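Side-chain contacts in OsmC family protein (Rhodothermus marinus, PDB 5CML), which acts as a carboxyl esterase, probably serine-dependent, through the alpha/beta-hydrolase domain described here, part of a longer protein that also carries an OsmC domain: residues H142-A147 with F166-Q171; L192-S197 with C210-A215. All coordinates share one frame; numbering follows the deposited sequence. Where two conformers were deposited one is given.

Overall arrangement
The two contacts follow one another along the chain, contact 1 closing before contact 2 opens, and lie in different sheets. Their centres are about 24 Å apart and their nearest atoms about 10 Å apart, so they do not touch. Contact 1 joins the outer strands of the small antiparallel sheet 144-146, 156-159 and 166-169, inserted between strands 127-131 and 192-196 of the main sheet, where alpha/beta hydrolases often carry their cap. Contact 2 belongs to the main mixed sheet and packs helix 206-214 on strand 192-196. One therefore shapes a peripheral insertion, the other the hydrolase core; the loop after strand 192-196 probably supplies the acid of the Ser-His-Asp triad.

Contact 1 of 2, residues H142-A147 with F166-Q171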
# COMPACT_ATOMS: atom_id res chain seq x y z
N HIS A 142 -8.07 -15.88 -4.49
CA HIS A 142 -8.02 -15.93 -5.95
C HIS A 142 -6.59 -15.72 -6.47
O HIS A 142 -6.23 -16.23 -7.54
CB HIS A 142 -8.96 -14.87 -6.52
CG HIS A 142 -9.06 -14.90 -8.01
ND1 HIS A 142 -8.51 -13.93 -8.82
CD2 HIS A 142 -9.65 -15.79 -8.84
CE1 HIS A 142 -8.74 -14.22 -10.09
NE2 HIS A 142 -9.44 -15.35 -10.13
N LEU A 143 -5.80 -14.98 -5.71
CA LEU A 143 -4.45 -14.57 -6.11
C LEU A 143 -3.32 -15.48 -5.63
O LEU A 143 -2.18 -15.35 -6.10
CB LEU A 143 -4.16 -13.16 -5.58
CG LEU A 143 -5.21 -12.09 -5.83
CD1 LEU A 143 -4.83 -10.81 -5.08
CD2 LEU A 143 -5.39 -11.80 -7.31
N LEU A 144 -3.62 -16.38 -4.70
CA LEU A 144 -2.60 -17.06 -3.89
C LEU A 144 -2.73 -18.56 -3.91
O LEU A 144 -3.84 -19.07 -4.03
CB LEU A 144 -2.69 -16.62 -2.42
CG LEU A 144 -1.91 -15.38 -1.97
CD1 LEU A 144 -2.23 -14.17 -2.81
CD2 LEU A 144 -2.24 -15.11 -0.52
N ARG A 145 -1.60 -19.25 -3.77
CA ARG A 145 -1.60 -20.69 -3.51
C ARG A 145 -0.44 -21.05 -2.55
O ARG A 145 0.57 -20.35 -2.50
CB ARG A 145 -1.50 -21.49 -4.83
CG ARG A 145 -0.85 -20.77 -6.03
CD ARG A 145 -1.84 -19.88 -6.83
NE ARG A 145 -1.35 -19.47 -8.16
CZ ARG A 145 -2.01 -18.63 -8.96
NH1 ARG A 145 -3.16 -18.10 -8.56
NH2 ARG A 145 -1.52 -18.30 -10.16
N PRO A 146 -0.59 -22.11 -1.74
CA PRO A 146 0.53 -22.47 -0.86
C PRO A 146 1.83 -22.74 -1.64
O PRO A 146 1.81 -23.37 -2.70
CB PRO A 146 0.03 -23.73 -0.16
CG PRO A 146 -1.45 -23.57 -0.13
CD PRO A 146 -1.81 -22.89 -1.43
N ALA A 147 2.95 -22.25 -1.11
CA ALA A 147 4.25 -22.57 -1.68
C ALA A 147 4.70 -23.91 -1.14
O ALA A 147 4.20 -24.38 -0.12
CB ALA A 147 5.26 -21.48 -1.34
N PHE A 166 5.30 -13.90 -6.82
CA PHE A 166 6.15 -13.72 -5.65
C PHE A 166 5.65 -14.51 -4.46
O PHE A 166 4.56 -15.07 -4.49
CB PHE A 166 6.26 -12.22 -5.28
CG PHE A 166 4.95 -11.54 -4.95
CD1 PHE A 166 4.18 -10.98 -5.94
CD2 PHE A 166 4.53 -11.42 -3.63
CE1 PHE A 166 2.99 -10.33 -5.64
CE2 PHE A 166 3.34 -10.76 -3.31
CZ PHE A 166 2.57 -10.23 -4.33
N ARG A 167 6.47 -14.57 -3.41
CA ARG A 167 6.13 -15.30 -2.19
C ARG A 167 5.72 -14.36 -1.08
O ARG A 167 6.24 -13.25 -0.99
CB ARG A 167 7.31 -16.13 -1.69
CG ARG A 167 7.92 -17.06 -2.71
CD ARG A 167 9.34 -17.42 -2.29
NE ARG A 167 9.32 -18.44 -1.25
CZ ARG A 167 9.05 -19.72 -1.46
NH1 ARG A 167 8.76 -20.13 -2.69
NH2 ARG A 167 9.05 -20.59 -0.46
N ILE A 168 4.81 -14.80 -0.22
CA ILE A 168 4.52 -14.11 1.03
C ILE A 168 4.25 -15.13 2.14
O ILE A 168 4.00 -16.30 1.87
CB ILE A 168 3.30 -13.16 0.91
CG1 ILE A 168 2.04 -13.94 0.54
CG2 ILE A 168 3.60 -12.07 -0.09
CD1 ILE A 168 0.76 -13.13 0.76
N LYS A 169 4.31 -14.69 3.40
CA LYS A 169 3.96 -15.57 4.52
C LYS A 169 2.47 -15.97 4.53
O LYS A 169 1.59 -15.14 4.30
CB LYS A 169 4.32 -14.90 5.84
CG LYS A 169 5.80 -14.51 5.97
CD LYS A 169 6.69 -15.73 5.79
CE LYS A 169 8.06 -15.53 6.42
NZ LYS A 169 8.88 -16.79 6.36
N LYS A 170 2.19 -17.25 4.78
CA LYS A 170 0.80 -17.70 4.99
C LYS A 170 0.18 -16.94 6.17
O LYS A 170 -1.04 -16.75 6.21
CB LYS A 170 0.73 -19.20 5.25
CG LYS A 170 1.08 -20.07 4.05
CD LYS A 170 1.06 -21.56 4.42
CE LYS A 170 1.85 -22.41 3.44
NZ LYS A 170 1.85 -23.86 3.81
N GLN A 171 1.03 -16.52 7.10
CA GLN A 171 0.61 -15.72 8.24
C GLN A 171 -0.16 -14.47 7.79
O GLN A 171 -1.07 -14.02 8.48
CB GLN A 171 1.83 -15.32 9.10
CG GLN A 171 1.52 -14.43 10.31
CD GLN A 171 2.77 -13.88 10.99
OE1 GLN A 171 3.80 -13.65 10.35
NE2 GLN A 171 2.69 -13.67 12.30
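Leu144 and Ile168 meet across a small three-stranded antiparallel sheet, in which strands 144-146 and 166-169 are the outer members and strand 156-159 runs between them. The touching parts of the two segments diverge by 95°, and their approach is made by side chains reaching over the middle strand. Leu144 and Ile168 cross at about a right angle, with a methyl from each at the meeting point: CD2 of Leu144 lies 3.8 Å from CD1 of Ile168. In Ile168, CG1 stands in the crowded position between the backbone N and the carbonyl carbon (chi1 61°), and the extended second torsion carries CD1 out to the leucine. Both side chains also rest on Val159 of the middle strand, and Leu144 continues onto Leu110 of helix 110-118, so Leu144 joins the small sheet to that helix.

Farther along, the contact becomes more exposed and its partners are long basic chains. Lys170, nearly straight beyond CB, brings the end of its chain near Pro146, its CE coming 4.2 Å from Pro146 CB, a loose touch at the edge of the contact; its NZ makes only a long, weak ion pair with Asp149.

Arg167 sets off with CG anti to its carbonyl carbon, then bends at chi3 (78°), which swings the guanidinium round to Ala147. Its NE forms a salt bridge with Glu156 of the middle strand; Lys169 grips the other carboxylate oxygen, a pairing likely to hold the acid charged and limit rotation of the arginine head. The Ala147 methyl comes to this flat group obliquely, with CB 4.0 Å from both NH1 and NH2 of Arg167.

Contact 2 of 2, residues L192-S197 with C210-A215; sequences LLLFHS and CLFQAA
Leu194 pushes its two methyls against one turn of the helix, CD1 lying 3.7 Å from the backbone N of Phe212 and 3.9 Å from Phe212 CB. That same methyl comes up at the edge of the phenyl ring, near its plane. CD2 turns to Leu211, reaching its CD1 and CB at 4.1 Å each, so the fork of one leucine straddles CB of the other. Chi1 of -59° places Leu194 CG anti to the carbonyl carbon, from where both branches face the helix. With an alanine here both methyls are gone, which is likely to open a gap beside Leu211 CB and leave Phe212 CB without its apolar neighbour. Leu192 makes a second, smaller touch, CD2 to Ala215 CB at 3.7 Å; Ala215 is positioned by its N bonding to Leu211 O as the helix ends.

Farther out, Cys210 forms a disulfide with Cys135, tying the helix to a loop, and Val185 of helix 181-187 touches Leu211 and Ala215. Strand 192-196 lies between strands 127-131 and 219-223, forming a beta-alpha-beta unit with helix 206-214 and strand 219-223, while Leu193 and Phe195 pack on helix 234-252.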
# COMPACT_ATOMS: atom_id res chain seq x y z
N LEU A 192 -10.65 7.97 4.13
CA LEU A 192 -10.29 6.91 3.20
C LEU A 192 -10.49 7.36 1.76
O LEU A 192 -11.53 7.94 1.42
CB LEU A 192 -11.15 5.68 3.47
CG LEU A 192 -11.03 4.52 2.48
CD1 LEU A 192 -9.65 3.90 2.53
CD2 LEU A 192 -12.11 3.46 2.73
N LEU A 193 -9.52 7.04 0.91
CA LEU A 193 -9.64 7.25 -0.53
C LEU A 193 -9.30 5.95 -1.26
O LEU A 193 -8.20 5.41 -1.14
CB LEU A 193 -8.71 8.40 -1.00
CG LEU A 193 -8.59 8.58 -2.52
CD1 LEU A 193 -9.97 8.86 -3.16
CD2 LEU A 193 -7.60 9.70 -2.85
N LEU A 194 -10.29 5.41 -1.97
CA LEU A 194 -10.13 4.20 -2.75
C LEU A 194 -9.97 4.52 -4.23
O LEU A 194 -10.84 5.17 -4.80
CB LEU A 194 -11.36 3.31 -2.60
CG LEU A 194 -11.71 2.86 -1.18
CD1 LEU A 194 -13.16 2.40 -1.13
CD2 LEU A 194 -10.77 1.75 -0.76
N PHE A 195 -8.90 4.03 -4.84
CA PHE A 195 -8.75 4.05 -6.30
C PHE A 195 -8.96 2.66 -6.83
O PHE A 195 -8.44 1.70 -6.25
CB PHE A 195 -7.35 4.47 -6.73
CG PHE A 195 -6.97 5.89 -6.40
CD1 PHE A 195 -7.19 6.91 -7.30
CD2 PHE A 195 -6.30 6.19 -5.22
CE1 PHE A 195 -6.78 8.22 -7.01
CE2 PHE A 195 -5.90 7.48 -4.93
CZ PHE A 195 -6.15 8.49 -5.83
N HIS A 196 -9.68 2.51 -7.94
CA HIS A 196 -9.82 1.20 -8.55
C HIS A 196 -10.24 1.34 -10.00
O HIS A 196 -11.05 2.20 -10.33
CB HIS A 196 -10.87 0.38 -7.81
CG HIS A 196 -10.59 -1.09 -7.76
ND1 HIS A 196 -10.37 -1.75 -6.57
CD2 HIS A 196 -10.53 -2.04 -8.73
CE1 HIS A 196 -10.17 -3.04 -6.81
NE2 HIS A 196 -10.27 -3.24 -8.11
N SER A 197 -9.71 0.47 -10.85
CA SER A 197 -10.12 0.43 -12.24
C SER A 197 -11.30 -0.50 -12.46
O SER A 197 -11.28 -1.66 -12.02
CB SER A 197 -8.99 -0.05 -13.12
OG SER A 197 -9.47 -0.23 -14.42
N CYS A 210 -17.27 -2.95 -2.01
CA CYS A 210 -17.30 -3.64 -0.75
C CYS A 210 -16.61 -2.82 0.34
O CYS A 210 -17.13 -2.63 1.44
CB CYS A 210 -16.62 -5.00 -0.93
SG CYS A 210 -16.45 -5.99 0.51
N LEU A 211 -15.42 -2.32 0.02
CA LEU A 211 -14.67 -1.53 0.98
C LEU A 211 -15.40 -0.21 1.26
O LEU A 211 -15.46 0.24 2.40
CB LEU A 211 -13.23 -1.28 0.51
CG LEU A 211 -12.30 -2.51 0.56
CD1 LEU A 211 -11.02 -2.29 -0.27
CD2 LEU A 211 -11.93 -2.83 1.99
N PHE A 212 -15.96 0.41 0.23
CA PHE A 212 -16.66 1.68 0.42
C PHE A 212 -17.88 1.51 1.31
O PHE A 212 -18.15 2.35 2.18
CB PHE A 212 -17.05 2.28 -0.94
CG PHE A 212 -17.57 3.68 -0.86
CD1 PHE A 212 -18.91 3.93 -0.61
CD2 PHE A 212 -16.73 4.77 -1.04
CE1 PHE A 212 -19.39 5.22 -0.54
CE2 PHE A 212 -17.22 6.07 -0.96
CZ PHE A 212 -18.55 6.29 -0.72
N GLN A 213 -18.63 0.44 1.12
CA GLN A 213 -19.81 0.19 1.95
C GLN A 213 -19.44 -0.07 3.41
O GLN A 213 -20.18 0.30 4.33
CB GLN A 213 -20.61 -0.97 1.36
CG GLN A 213 -21.24 -0.65 0.02
CD GLN A 213 -22.05 -1.80 -0.54
OE1 GLN A 213 -22.98 -2.27 0.11
NE2 GLN A 213 -21.70 -2.25 -1.74
N ALA A 214 -18.28 -0.69 3.63
CA ALA A 214 -17.84 -1.03 4.98
C ALA A 214 -17.41 0.23 5.72
O ALA A 214 -17.60 0.35 6.92
CB ALA A 214 -16.69 -2.02 4.93
N ALA A 215 -16.78 1.14 4.98
CA ALA A 215 -16.23 2.34 5.56
C ALA A 215 -17.32 3.31 6.01
O ALA A 215 -18.48 3.24 5.60
CB ALA A 215 -15.32 3.02 4.58